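Local coordinates for protein beta-galactosidase (Bacillus circulans subsp. alkalophilus, PDB 3TTY) that hydrolyses beta-linked galactosides, releasing galactose, as a three-subunit TIM-barrel glycoside hydrolase that also carries a zinc ion, at residues 83-87 with 88-92; 121-124 with 125-129; 146-149 with 150-153; 231-234 with 235-239; 255-258 with 259-262. One frame throughout, in Å; residues are numbered along the deposited sequence.

Contact 1. Residues 83-87 with 88-92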
loop_
_atom_site.group_PDB
_atom_site.type_symbol
_atom_site.label_atom_id
_atom_site.label_comp_id
_atom_site.label_asym_id
_atom_site.label_seq_id
_atom_site.Cartn_x
_atom_site.Cartn_y
_atom_site.Cartn_z
ATOM N N GLY A 83 7.260 3.236 -30.825
ATOM C CA GLY A 83 6.987 2.865 -29.442
ATOM C C GLY A 83 7.261 3.967 -28.423
ATOM O O GLY A 83 6.897 3.847 -27.263
ATOM N N ALA A 84 7.926 5.038 -28.844
ATOM C CA ALA A 84 8.152 6.179 -27.965
ATOM C C ALA A 84 8.225 7.434 -28.817
ATOM O O ALA A 84 9.090 7.535 -29.690
ATOM C CB ALA A 84 9.442 6.010 -27.160
ATOM N N HIS A 85 7.309 8.374 -28.572
ATOM C CA HIS A 85 7.232 9.586 -29.370
ATOM C C HIS A 85 8.287 10.605 -28.935
ATOM O O HIS A 85 8.864 10.471 -27.875
ATOM C CB HIS A 85 5.809 10.173 -29.325
ATOM C CG HIS A 85 5.315 10.488 -27.946
ATOM N ND1 HIS A 85 4.257 9.826 -27.363
ATOM C CD2 HIS A 85 5.729 11.407 -27.036
ATOM C CE1 HIS A 85 4.043 10.316 -26.155
ATOM N NE2 HIS A 85 4.923 11.276 -25.932
ATOM N N PRO A 86 8.572 11.601 -29.783
ATOM C CA PRO A 86 9.567 12.634 -29.456
ATOM C C PRO A 86 9.098 13.645 -28.408
ATOM O O PRO A 86 7.917 13.977 -28.336
ATOM C CB PRO A 86 9.793 13.341 -30.795
ATOM C CG PRO A 86 9.423 12.330 -31.828
ATOM C CD PRO A 86 8.240 11.594 -31.219
ATOM N N ALA A 87 10.033 14.146 -27.609
ATOM C CA ALA A 87 9.714 15.163 -26.613
ATOM C C ALA A 87 9.041 16.388 -27.239
ATOM O O ALA A 87 8.153 16.982 -26.625
ATOM C CB ALA A 87 10.965 15.571 -25.839
ATOM N N TRP A 88 9.452 16.768 -28.451
ATOM C CA TRP A 88 8.840 17.932 -29.116
ATOM C C TRP A 88 7.392 17.657 -29.498
ATOM O O TRP A 88 6.567 18.568 -29.564
ATOM C CB TRP A 88 9.633 18.383 -30.351
ATOM C CG TRP A 88 9.631 17.408 -31.510
ATOM C CD1 TRP A 88 10.641 16.556 -31.860
ATOM C CD2 TRP A 88 8.586 17.206 -32.482
ATOM N NE1 TRP A 88 10.284 15.827 -32.971
ATOM C CE2 TRP A 88 9.033 16.211 -33.375
ATOM C CE3 TRP A 88 7.324 17.773 -32.684
ATOM C CZ2 TRP A 88 8.260 15.771 -34.453
ATOM C CZ3 TRP A 88 6.552 17.325 -33.753
ATOM C CH2 TRP A 88 7.023 16.337 -34.620
ATOM N N MET A 89 7.074 16.400 -29.745
ATOM C CA MET A 89 5.723 16.068 -30.159
ATOM C C MET A 89 4.817 16.130 -28.931
ATOM O O MET A 89 3.698 16.659 -28.983
ATOM C CB MET A 89 5.684 14.683 -30.824
ATOM C CG MET A 89 4.307 14.296 -31.358
ATOM S SD MET A 89 4.350 12.742 -32.223
ATOM C CE MET A 89 5.297 13.187 -33.660
ATOM N N ALA A 90 5.326 15.625 -27.812
ATOM C CA ALA A 90 4.591 15.701 -26.558
ATOM C C ALA A 90 4.420 17.163 -26.157
ATOM O O ALA A 90 3.370 17.548 -25.655
ATOM C CB ALA A 90 5.297 14.933 -25.472
ATOM N N LYS A 91 5.441 17.981 -26.406
ATOM C CA LYS A 91 5.374 19.384 -26.044
ATOM C C LYS A 91 4.413 20.168 -26.946
ATOM O O LYS A 91 3.553 20.894 -26.464
ATOM C CB LYS A 91 6.770 20.014 -26.100
ATOM C CG LYS A 91 6.810 21.411 -25.522
ATOM C CD LYS A 91 6.920 22.460 -26.615
ATOM C CE LYS A 91 6.800 23.880 -26.044
ATOM N NZ LYS A 91 6.989 24.927 -27.093
ATOM N N LYS A 92 4.581 20.034 -28.257
ATOM C CA LYS A 92 3.750 20.759 -29.204
ATOM C C LYS A 92 2.352 20.161 -29.350
ATOM O O LYS A 92 1.392 20.899 -29.575
ATOM C CB LYS A 92 4.424 20.811 -30.571
ATOM C CG LYS A 92 5.709 21.613 -30.605
ATOM C CD LYS A 92 6.537 21.257 -31.840
ATOM C CE LYS A 92 7.515 22.362 -32.206
ATOM N NZ LYS A 92 8.387 22.812 -31.078
#
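Apolar contact at this helix start is carried mainly by Pro86 and Trp88, whose side chains lie alongside each other and point the same way. Pro86 CB stands over the face of the indole's five-membered ring, 3.7 Å from its centroid, in a CH-pi contact. Trp88 CG sits between its own backbone N and carbonyl carbon (chi1 67°), which folds the ring back onto the proline. Next to it, Pro86 CD meets Met89 CB at 4.0 Å, while Met89 SD is 4.1 Å from His85 CB; His85 NE2 touches the methyl of Ala90. Pro86 is the N-cap of helix 87-92, which follows the third strand of the (beta/alpha)8 barrel. Its carbonyl O accepts twice: from Ala90 N at 3.1 Å, almost straight (164°), and from Met89 N at 2.9 Å, a bent bond coming from above the carbonyl plane. Among the polar ends, Trp88 NE1 bonds Gln51 O and His85 ND1 bonds Ser114 OG. A leucine in place of Trp88 would probably leave Gln51 O without its donor and Pro86 without its aromatic cover. Ala87 and Trp88 also pack on Phe191 and Glu196 of a neighbouring subunit.

Contact 2. Residues 121-124 with 125-129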
loop_
_atom_site.group_PDB
_atom_site.type_symbol
_atom_site.label_atom_id
_atom_site.label_comp_id
_atom_site.label_asym_id
_atom_site.label_seq_id
_atom_site.Cartn_x
_atom_site.Cartn_y
_atom_site.Cartn_z
ATOM N N TYR A 121 -0.616 11.426 -33.079
ATOM C CA TYR A 121 0.126 10.174 -33.082
ATOM C C TYR A 121 -0.164 9.322 -34.324
ATOM O O TYR A 121 0.747 8.770 -34.938
ATOM C CB TYR A 121 -0.183 9.378 -31.818
ATOM C CG TYR A 121 0.478 8.024 -31.797
ATOM C CD1 TYR A 121 1.839 7.902 -31.600
ATOM C CD2 TYR A 121 -0.264 6.865 -31.968
ATOM C CE1 TYR A 121 2.448 6.671 -31.573
ATOM C CE2 TYR A 121 0.343 5.622 -31.955
ATOM C CZ TYR A 121 1.697 5.533 -31.762
ATOM O OH TYR A 121 2.311 4.305 -31.746
ATOM N N ARG A 122 -1.435 9.194 -34.680
ATOM C CA ARG A 122 -1.790 8.388 -35.837
ATOM C C ARG A 122 -1.267 9.013 -37.126
ATOM O O ARG A 122 -0.775 8.304 -37.996
ATOM C CB ARG A 122 -3.293 8.142 -35.908
ATOM C CG ARG A 122 -3.779 7.174 -34.843
ATOM C CD ARG A 122 -5.042 6.472 -35.288
ATOM N NE ARG A 122 -5.682 5.734 -34.204
ATOM C CZ ARG A 122 -6.706 4.902 -34.375
ATOM N NH1 ARG A 122 -7.192 4.708 -35.600
ATOM N NH2 ARG A 122 -7.239 4.262 -33.330
ATOM N N LYS A 123 -1.350 10.338 -37.230
ATOM C CA LYS A 123 -0.796 11.056 -38.386
ATOM C C LYS A 123 0.703 10.801 -38.577
ATOM O O LYS A 123 1.135 10.378 -39.644
ATOM C CB LYS A 123 -1.074 12.566 -38.288
ATOM C CG LYS A 123 -0.472 13.397 -39.408
ATOM C CD LYS A 123 -0.855 14.864 -39.269
ATOM C CE LYS A 123 -0.086 15.742 -40.253
ATOM N NZ LYS A 123 -0.420 17.207 -40.092
ATOM N N TYR A 124 1.506 11.041 -37.550
ATOM C CA TYR A 124 2.954 10.922 -37.743
ATOM C C TYR A 124 3.480 9.488 -37.683
ATOM O O TYR A 124 4.484 9.168 -38.317
ATOM C CB TYR A 124 3.708 11.846 -36.791
ATOM C CG TYR A 124 3.450 13.292 -37.104
ATOM C CD1 TYR A 124 3.925 13.854 -38.287
ATOM C CD2 TYR A 124 2.710 14.096 -36.238
ATOM C CE1 TYR A 124 3.689 15.182 -38.594
ATOM C CE2 TYR A 124 2.468 15.439 -36.538
ATOM C CZ TYR A 124 2.956 15.973 -37.723
ATOM O OH TYR A 124 2.721 17.297 -38.045
ATOM N N ALA A 125 2.801 8.624 -36.936
ATOM C CA ALA A 125 3.219 7.240 -36.859
ATOM C C ALA A 125 3.020 6.564 -38.217
ATOM O O ALA A 125 3.889 5.829 -38.673
ATOM C CB ALA A 125 2.467 6.490 -35.751
ATOM N N LYS A 126 1.885 6.830 -38.864
ATOM C CA LYS A 126 1.647 6.340 -40.223
ATOM C C LYS A 126 2.686 6.867 -41.224
ATOM O O LYS A 126 3.268 6.110 -41.994
ATOM C CB LYS A 126 0.247 6.717 -40.698
ATOM C CG LYS A 126 -0.004 6.375 -42.164
ATOM C CD LYS A 126 -1.495 6.365 -42.519
ATOM C CE LYS A 126 -1.704 5.932 -43.975
ATOM N NZ LYS A 126 -3.148 5.824 -44.328
ATOM N N ILE A 127 2.913 8.172 -41.216
ATOM C CA ILE A 127 3.934 8.739 -42.082
ATOM C C ILE A 127 5.310 8.099 -41.857
ATOM O O ILE A 127 5.978 7.707 -42.819
ATOM C CB ILE A 127 4.007 10.270 -41.937
ATOM C CG1 ILE A 127 2.702 10.888 -42.454
ATOM C CG2 ILE A 127 5.209 10.827 -42.707
ATOM C CD1 ILE A 127 2.641 12.408 -42.364
ATOM N N LEU A 128 5.729 7.977 -40.598
ATOM C CA LEU A 128 7.055 7.419 -40.303
ATOM C C LEU A 128 7.222 5.999 -40.857
ATOM O O LEU A 128 8.219 5.692 -41.515
ATOM C CB LEU A 128 7.361 7.447 -38.802
ATOM C CG LEU A 128 8.713 6.882 -38.352
ATOM C CD1 LEU A 128 9.884 7.487 -39.147
ATOM C CD2 LEU A 128 8.906 7.091 -36.850
ATOM N N ALA A 129 6.252 5.139 -40.581
ATOM C CA ALA A 129 6.276 3.780 -41.083
ATOM C C ALA A 129 6.292 3.784 -42.616
ATOM O O ALA A 129 7.001 3.005 -43.241
ATOM C CB ALA A 129 5.065 3.008 -40.561
#
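Tyr121 to Leu128 form two turns of regular alpha-helix, joined by four successive bonds from residue i+4 back to residue i. Ala125 N reaches Tyr121 O at 2.9 Å and Leu128 N reaches Tyr124 O at the same length; the middle pair, Lys126 N to Arg122 O and Ile127 N to Lys123 O, are both longer at 3.2 Å. The bond to Lys123 O is nevertheless nearly straight, 168° at the hydrogen. These turns belong to helix 119-135, which runs on the outside of the TIM barrel in the beta-alpha-beta crossover between the third strand, 75-79, and the fourth, 142-146. On its buried side, Ala125 CB lies over one face of the Tyr121 ring, 4.2 Å from the centroid and close to the ring normal, a CH-pi contact one turn apart. Tyr121 CG points opposite the backbone N (chi1 176°), which carries the ring along the helix to meet that methyl. Its hydroxyl is bonded to Thr82 O, holding the far end of the ring, and Trp47 packs against both residues. On the outer side, Ile127 CG1 lies 3.3 Å from Lys123 O, and its CD1 comes to 4.4 Å from Lys123 CG. Arg122 leads away from this turn toward the zinc side, where its NE bonds Pro116 O.

Contact 3. Residues 146-149 with 150-153. With GLA (alpha-D-galactopyranose), chain H.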
loop_
_atom_site.group_PDB
_atom_site.type_symbol
_atom_site.label_atom_id
_atom_site.label_comp_id
_atom_site.label_asym_id
_atom_site.label_seq_id
_atom_site.Cartn_x
_atom_site.Cartn_y
_atom_site.Cartn_z
ATOM N N HIS A 146 9.065 -4.686 -37.439
ATOM C CA HIS A 146 8.814 -4.704 -36.006
ATOM C C HIS A 146 8.056 -3.407 -35.684
ATOM O O HIS A 146 8.659 -2.360 -35.403
ATOM C CB HIS A 146 10.176 -4.823 -35.292
ATOM C CG HIS A 146 10.135 -4.730 -33.794
ATOM N ND1 HIS A 146 9.447 -3.744 -33.117
ATOM C CD2 HIS A 146 10.779 -5.455 -32.850
ATOM C CE1 HIS A 146 9.649 -3.886 -31.818
ATOM N NE2 HIS A 146 10.452 -4.914 -31.625
ATOM N N VAL A 147 6.728 -3.482 -35.756
ATOM C CA VAL A 147 5.869 -2.307 -35.574
ATOM C C VAL A 147 5.854 -1.839 -34.134
ATOM O O VAL A 147 5.550 -2.623 -33.219
ATOM C CB VAL A 147 4.417 -2.588 -35.995
ATOM C CG1 VAL A 147 3.501 -1.434 -35.566
ATOM C CG2 VAL A 147 4.339 -2.836 -37.496
ATOM N N SER A 148 6.193 -0.566 -33.927
ATOM C CA SER A 148 6.166 0.008 -32.586
ATOM C C SER A 148 7.019 -0.859 -31.643
ATOM O O SER A 148 8.052 -1.393 -32.047
ATOM C CB SER A 148 4.712 0.102 -32.093
ATOM O OG SER A 148 4.589 0.920 -30.942
ATOM N N ASN A 149 6.585 -0.978 -30.393
ATOM C CA ASN A 149 7.212 -1.844 -29.411
ATOM C C ASN A 149 6.273 -2.024 -28.224
ATOM O O ASN A 149 5.766 -1.040 -27.677
ATOM C CB ASN A 149 8.542 -1.265 -28.925
ATOM C CG ASN A 149 9.347 -2.277 -28.126
ATOM O OD1 ASN A 149 9.793 -3.287 -28.662
ATOM N ND2 ASN A 149 9.525 -2.016 -26.837
ATOM N N GLU A 150 6.050 -3.276 -27.835
ATOM C CA GLU A 150 5.149 -3.619 -26.727
ATOM C C GLU A 150 3.967 -2.642 -26.520
ATOM O O GLU A 150 3.927 -1.899 -25.536
ATOM C CB GLU A 150 5.933 -3.793 -25.413
ATOM C CG GLU A 150 6.955 -4.919 -25.421
ATOM C CD GLU A 150 7.386 -5.348 -24.016
ATOM O OE1 GLU A 150 7.316 -4.522 -23.070
ATOM O OE2 GLU A 150 7.787 -6.525 -23.856
ATOM N N TYR A 151 3.022 -2.637 -27.454
ATOM C CA TYR A 151 1.753 -1.942 -27.251
ATOM C C TYR A 151 1.119 -2.311 -25.896
ATOM O O TYR A 151 1.126 -3.470 -25.487
ATOM C CB TYR A 151 0.784 -2.321 -28.357
ATOM C CG TYR A 151 1.022 -1.684 -29.708
ATOM C CD1 TYR A 151 0.767 -0.344 -29.909
ATOM C CD2 TYR A 151 1.450 -2.444 -30.796
ATOM C CE1 TYR A 151 0.947 0.240 -31.140
ATOM C CE2 TYR A 151 1.627 -1.868 -32.050
ATOM C CZ TYR A 151 1.367 -0.523 -32.209
ATOM O OH TYR A 151 1.531 0.082 -33.433
ATOM N N GLY A 152 0.566 -1.330 -25.190
ATOM C CA GLY A 152 -0.025 -1.631 -23.896
ATOM C C GLY A 152 -0.387 -0.428 -23.059
ATOM O O GLY A 152 -0.094 0.707 -23.433
ATOM N N GLY A 153 -1.033 -0.682 -21.919
ATOM C CA GLY A 153 -1.521 0.379 -21.059
ATOM C C GLY A 153 -2.828 0.971 -21.569
ATOM O O GLY A 153 -3.101 0.966 -22.767
HETATM C C1 GLA H . 10.740 -5.326 -23.021
HETATM C C2 GLA H . 11.038 -4.247 -24.091
HETATM C C3 GLA H . 12.543 -4.055 -24.347
HETATM C C4 GLA H . 13.229 -3.917 -22.996
HETATM C C5 GLA H . 12.870 -5.117 -22.116
HETATM C C6 GLA H . 13.634 -4.994 -20.792
HETATM O O1 GLA H . 10.994 -6.685 -23.420
HETATM O O2 GLA H . 10.402 -4.578 -25.315
HETATM O O3 GLA H . 12.810 -2.870 -25.118
HETATM O O4 GLA H . 12.720 -2.727 -22.407
HETATM O O5 GLA H . 11.468 -5.084 -21.825
HETATM O O6 GLA H . 13.641 -6.253 -20.107
#
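Ser148 and Tyr151 make the tight part of this turn: Ser148 CB rests over one face of the tyrosine ring, 3.4 Å from CZ, with Ser148 OG above the same ring near its rim. Val147 CG1 comes in at the ring edge, 3.3 Å from Tyr151 OH. The other side, facing the bound galactose, is joined differently; no hydrogen bond links the two segments, and Asn149 and Glu150 each reach for the sugar instead. Asn149 CG points opposite the backbone N (chi1 -168°), which lets ND2 donate to galactose O2 at 3.1 Å, with an angle of 154° at the hydrogen. Its OD1 accepts from Asn252 ND2, while Asn252 OD1 takes the N-H of Glu150, so one second amide fixes both residues. Glu150 OE2 approaches galactose O1 to 3.2 Å and lies close to Asp275. An Asn-Glu pair at the end of the fourth barrel strand is a signature of clan GH-A glycosidases, consistent with this pocket. Beyond it the chain leaves through Gly152, whose backbone angles call for glycine, to the partly exposed Gly153. Val147 and Tyr151 both pack on Phe233 of helix 215-243, and Tyr151 also touches Thr251 of strand 249-253.

Contact 4. Residues 231-234 with 235-239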
loop_
_atom_site.group_PDB
_atom_site.type_symbol
_atom_site.label_atom_id
_atom_site.label_comp_id
_atom_site.label_asym_id
_atom_site.label_seq_id
_atom_site.Cartn_x
_atom_site.Cartn_y
_atom_site.Cartn_z
ATOM N N GLU A 231 -5.889 -1.042 -33.706
ATOM C CA GLU A 231 -6.056 -0.167 -34.860
ATOM C C GLU A 231 -4.733 0.523 -35.198
ATOM O O GLU A 231 -4.360 0.647 -36.369
ATOM C CB GLU A 231 -7.137 0.878 -34.594
ATOM C CG GLU A 231 -8.567 0.370 -34.766
ATOM C CD GLU A 231 -8.817 -0.152 -36.180
ATOM O OE1 GLU A 231 -8.547 0.597 -37.141
ATOM O OE2 GLU A 231 -9.261 -1.320 -36.328
ATOM N N CYS A 232 -4.025 0.988 -34.176
ATOM C CA CYS A 232 -2.720 1.601 -34.423
ATOM C C CYS A 232 -1.785 0.612 -35.121
ATOM O O CYS A 232 -1.185 0.941 -36.142
ATOM C CB CYS A 232 -2.099 2.141 -33.133
ATOM S SG CYS A 232 -3.022 3.532 -32.417
ATOM N N PHE A 233 -1.682 -0.605 -34.599
ATOM C CA PHE A 233 -0.853 -1.620 -35.251
ATOM C C PHE A 233 -1.208 -1.810 -36.723
ATOM O O PHE A 233 -0.335 -1.740 -37.603
ATOM C CB PHE A 233 -0.950 -2.969 -34.545
ATOM C CG PHE A 233 -0.316 -4.093 -35.327
ATOM C CD1 PHE A 233 1.065 -4.217 -35.385
ATOM C CD2 PHE A 233 -1.098 -5.006 -36.019
ATOM C CE1 PHE A 233 1.659 -5.233 -36.113
ATOM C CE2 PHE A 233 -0.520 -6.036 -36.749
ATOM C CZ PHE A 233 0.858 -6.155 -36.800
ATOM N N LYS A 234 -2.495 -2.055 -36.972
ATOM C CA LYS A 234 -3.009 -2.296 -38.315
ATOM C C LYS A 234 -2.743 -1.124 -39.235
ATOM O O LYS A 234 -2.403 -1.305 -40.405
ATOM C CB LYS A 234 -4.513 -2.587 -38.288
ATOM C CG LYS A 234 -4.911 -3.723 -37.346
ATOM C CD LYS A 234 -6.295 -4.314 -37.674
ATOM C CE LYS A 234 -7.321 -3.236 -37.998
ATOM N NZ LYS A 234 -8.683 -3.796 -38.210
ATOM N N MET A 235 -2.906 0.080 -38.704
ATOM C CA MET A 235 -2.640 1.278 -39.472
ATOM C C MET A 235 -1.200 1.289 -40.000
ATOM O O MET A 235 -0.973 1.640 -41.156
ATOM C CB MET A 235 -2.921 2.527 -38.635
ATOM C CG MET A 235 -2.508 3.824 -39.311
ATOM S SD MET A 235 -2.401 5.212 -38.148
ATOM C CE MET A 235 -0.848 4.855 -37.310
ATOM N N GLU A 236 -0.233 0.915 -39.162
ATOM C CA GLU A 236 1.173 0.914 -39.592
ATOM C C GLU A 236 1.453 -0.273 -40.510
ATOM O O GLU A 236 2.105 -0.141 -41.550
ATOM C CB GLU A 236 2.136 0.909 -38.391
ATOM C CG GLU A 236 2.211 2.238 -37.637
ATOM C CD GLU A 236 3.384 2.285 -36.644
ATOM O OE1 GLU A 236 4.496 1.822 -36.985
ATOM O OE2 GLU A 236 3.196 2.789 -35.520
ATOM N N ARG A 237 0.944 -1.434 -40.118
ATOM C CA ARG A 237 1.070 -2.640 -40.912
ATOM C C ARG A 237 0.662 -2.340 -42.353
ATOM O O ARG A 237 1.385 -2.681 -43.277
ATOM C CB ARG A 237 0.201 -3.753 -40.318
ATOM C CG ARG A 237 0.091 -5.014 -41.161
ATOM C CD ARG A 237 -1.135 -5.828 -40.768
ATOM N NE ARG A 237 -2.352 -5.222 -41.278
ATOM C CZ ARG A 237 -3.582 -5.591 -40.935
ATOM N NH1 ARG A 237 -3.769 -6.570 -40.063
ATOM N NH2 ARG A 237 -4.630 -4.976 -41.464
ATOM N N ASP A 238 -0.484 -1.682 -42.537
ATOM C CA ASP A 238 -0.999 -1.410 -43.883
ATOM C C ASP A 238 -0.094 -0.481 -44.694
ATOM O O ASP A 238 0.121 -0.691 -45.884
ATOM C CB ASP A 238 -2.423 -0.856 -43.835
ATOM C CG ASP A 238 -3.455 -1.900 -43.363
ATOM O OD1 ASP A 238 -3.143 -3.118 -43.345
ATOM O OD2 ASP A 238 -4.588 -1.496 -43.013
ATOM N N GLU A 239 0.442 0.544 -44.049
ATOM C CA GLU A 239 1.337 1.473 -44.729
ATOM C C GLU A 239 2.635 0.763 -45.121
ATOM O O GLU A 239 3.173 0.994 -46.194
ATOM C CB GLU A 239 1.594 2.711 -43.850
ATOM C CG GLU A 239 2.364 3.842 -44.519
ATOM C CD GLU A 239 1.636 4.470 -45.716
ATOM O OE1 GLU A 239 0.471 4.102 -45.993
ATOM O OE2 GLU A 239 2.243 5.344 -46.378
#
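Arg237 starts with CG opposite its backbone N (chi1 172°) and bends at chi3 (75°), which brings its guanidinium back beside Lys234, one turn earlier; Lys234 CG, turned opposite its own carbonyl carbon, sends the lysine chain the same way. Both lie on helix 215-243, the long outer helix between the fourth and fifth strands of the TIM barrel. Lys234 CB sits over one face of the guanidinium, 4.0 Å from Arg237 NH2, so the aliphatic part of the lysine, not its ammonium, lies against the guanidinium. The two cationic ends stay apart, and Lys234 NZ turns to Glu231 OE2 in a weak salt bridge of 3.2 Å. Phe233 offers a ring face to Arg237 CB, and its CE2 is 4.1 Å from Arg237 CD; ring and guanidinium planes stand 78° apart, so they do not stack. Arg237 grips Asp238 side-on, NE at 3.1 Å and NH2 at 3.0 Å both ending on OD1, while NH1 makes a salt bridge with Glu268. A methionine here would probably leave Asp238 and Glu268 without their shared positive partner and free the aspartate to turn. On the inner side, Glu236 is held by Thr80 and Thr82. Beneath the salt bridge, the backbone N of Arg237 donates to Phe233 O at 2.8 Å.

Contact 5. Residues 255-258 with 259-262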
loop_
_atom_site.group_PDB
_atom_site.type_symbol
_atom_site.label_atom_id
_atom_site.label_comp_id
_atom_site.label_asym_id
_atom_site.label_seq_id
_atom_site.Cartn_x
_atom_site.Cartn_y
_atom_site.Cartn_z
ATOM N N GLY A 255 3.081 -12.277 -23.731
ATOM C CA GLY A 255 2.603 -13.523 -23.164
ATOM C C GLY A 255 1.258 -13.373 -22.485
ATOM O O GLY A 255 0.275 -12.961 -23.113
ATOM N N PHE A 256 1.222 -13.693 -21.195
ATOM C CA PHE A 256 -0.006 -13.626 -20.408
ATOM C C PHE A 256 -0.322 -12.225 -19.883
ATOM O O PHE A 256 -1.004 -12.069 -18.873
ATOM C CB PHE A 256 0.052 -14.633 -19.260
ATOM C CG PHE A 256 -0.395 -16.013 -19.653
ATOM C CD1 PHE A 256 -1.737 -16.371 -19.567
ATOM C CD2 PHE A 256 0.516 -16.943 -20.125
ATOM C CE1 PHE A 256 -2.153 -17.634 -19.929
ATOM C CE2 PHE A 256 0.101 -18.212 -20.501
ATOM C CZ PHE A 256 -1.232 -18.556 -20.402
ATOM N N TYR A 257 0.193 -11.212 -20.575
ATOM C CA TYR A 257 -0.125 -9.823 -20.288
ATOM C C TYR A 257 -1.644 -9.670 -20.234
ATOM O O TYR A 257 -2.345 -10.051 -21.172
ATOM C CB TYR A 257 0.490 -8.934 -21.380
ATOM C CG TYR A 257 0.230 -7.446 -21.288
ATOM C CD1 TYR A 257 0.560 -6.722 -20.145
ATOM C CD2 TYR A 257 -0.312 -6.753 -22.370
ATOM C CE1 TYR A 257 0.339 -5.347 -20.076
ATOM C CE2 TYR A 257 -0.537 -5.385 -22.315
ATOM C CZ TYR A 257 -0.214 -4.687 -21.165
ATOM O OH TYR A 257 -0.437 -3.323 -21.119
ATOM N N PRO A 258 -2.158 -9.102 -19.134
ATOM C CA PRO A 258 -3.614 -9.086 -18.926
ATOM C C PRO A 258 -4.411 -8.058 -19.746
ATOM O O PRO A 258 -5.614 -8.262 -19.917
ATOM C CB PRO A 258 -3.766 -8.811 -17.414
ATOM C CG PRO A 258 -2.460 -8.217 -16.975
ATOM C CD PRO A 258 -1.397 -8.690 -17.938
ATOM N N GLU A 259 -3.780 -7.006 -20.257
ATOM C CA GLU A 259 -4.536 -5.856 -20.756
ATOM C C GLU A 259 -4.992 -5.883 -22.223
ATOM O O GLU A 259 -5.819 -5.072 -22.633
ATOM C CB GLU A 259 -3.775 -4.556 -20.458
ATOM C CG GLU A 259 -3.649 -4.278 -18.966
ATOM C CD GLU A 259 -2.999 -2.952 -18.679
ATOM O OE1 GLU A 259 -2.076 -2.566 -19.436
ATOM O OE2 GLU A 259 -3.413 -2.286 -17.702
ATOM N N LEU A 260 -4.466 -6.807 -23.009
ATOM C CA LEU A 260 -4.811 -6.883 -24.425
ATOM C C LEU A 260 -5.309 -8.277 -24.806
ATOM O O LEU A 260 -4.787 -9.284 -24.329
ATOM C CB LEU A 260 -3.584 -6.523 -25.265
ATOM C CG LEU A 260 -3.420 -5.080 -25.764
ATOM C CD1 LEU A 260 -4.289 -4.074 -25.031
ATOM C CD2 LEU A 260 -1.951 -4.661 -25.772
ATOM N N ASP A 261 -6.308 -8.335 -25.679
ATOM C CA ASP A 261 -6.828 -9.613 -26.163
ATOM C C ASP A 261 -5.971 -10.111 -27.324
ATOM O O ASP A 261 -6.263 -9.837 -28.480
ATOM C CB ASP A 261 -8.278 -9.447 -26.621
ATOM C CG ASP A 261 -8.918 -10.755 -27.030
ATOM O OD1 ASP A 261 -8.208 -11.788 -27.118
ATOM O OD2 ASP A 261 -10.144 -10.743 -27.266
ATOM N N TYR A 262 -4.911 -10.849 -27.015
ATOM C CA TYR A 262 -3.933 -11.214 -28.036
ATOM C C TYR A 262 -4.489 -12.117 -29.137
ATOM O O TYR A 262 -4.009 -12.071 -30.271
ATOM C CB TYR A 262 -2.685 -11.833 -27.401
ATOM C CG TYR A 262 -1.717 -10.809 -26.841
ATOM C CD1 TYR A 262 -1.611 -9.547 -27.408
ATOM C CD2 TYR A 262 -0.910 -11.103 -25.747
ATOM C CE1 TYR A 262 -0.716 -8.603 -26.905
ATOM C CE2 TYR A 262 -0.016 -10.170 -25.250
ATOM C CZ TYR A 262 0.076 -8.925 -25.831
ATOM O OH TYR A 262 0.965 -7.995 -25.339
#
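Residues 255-262 form the loop that leaves the fifth barrel strand beside the galactose pocket, with the Tyr262 side chain about 10 Å from the sugar, and the loop closes on itself through Tyr257 and Glu259. Tyr257 OH donates to Glu259 OE1 in a very short bond of 2.5 Å, the ring and carboxylate planes standing 71° apart. Tyr257 OH is also bonded to Gly153 N of the loop after the fourth strand, so one hydroxyl ties two loops at the C-terminal end of the TIM barrel. Glu259 N lies 4.0 Å above the centre of the Tyr257 ring, and Leu260 CD2 meets the ring edge at CE2, 3.8 Å away. Tyr262 crosses Tyr257 at about a right angle, its OH 3.5 Å from Tyr257 CD2 and bonded to Met254 N. Gly255 O lies in the plane of the Tyr262 ring, 3.4 Å from CD2. Asp261, centre of an inverse gamma turn, is the N-cap of helix 262-266.

All five contacts lie in the TIM-barrel region and follow one another along the chain. Contacts 1, 3 and 5 occupy segments that follow the third, fourth and fifth strands, whereas contacts 2 and 4 are on the outer helices 119-135 and 215-243. These two helices pack side by side, their contact centres about 9 Å apart, with Arg122 and Lys126 against Met235. Contact 3 is the hub: it touches each of the others, its centre about 12 Å from those of contacts 4 and 5, and it alone bears on the galactose directly. Contact 1, about 26 Å from contact 5 between centres, marks the outer end, facing a neighbouring subunit. Contact 1 thus lies at a subunit interface and contact 3 at the sugar.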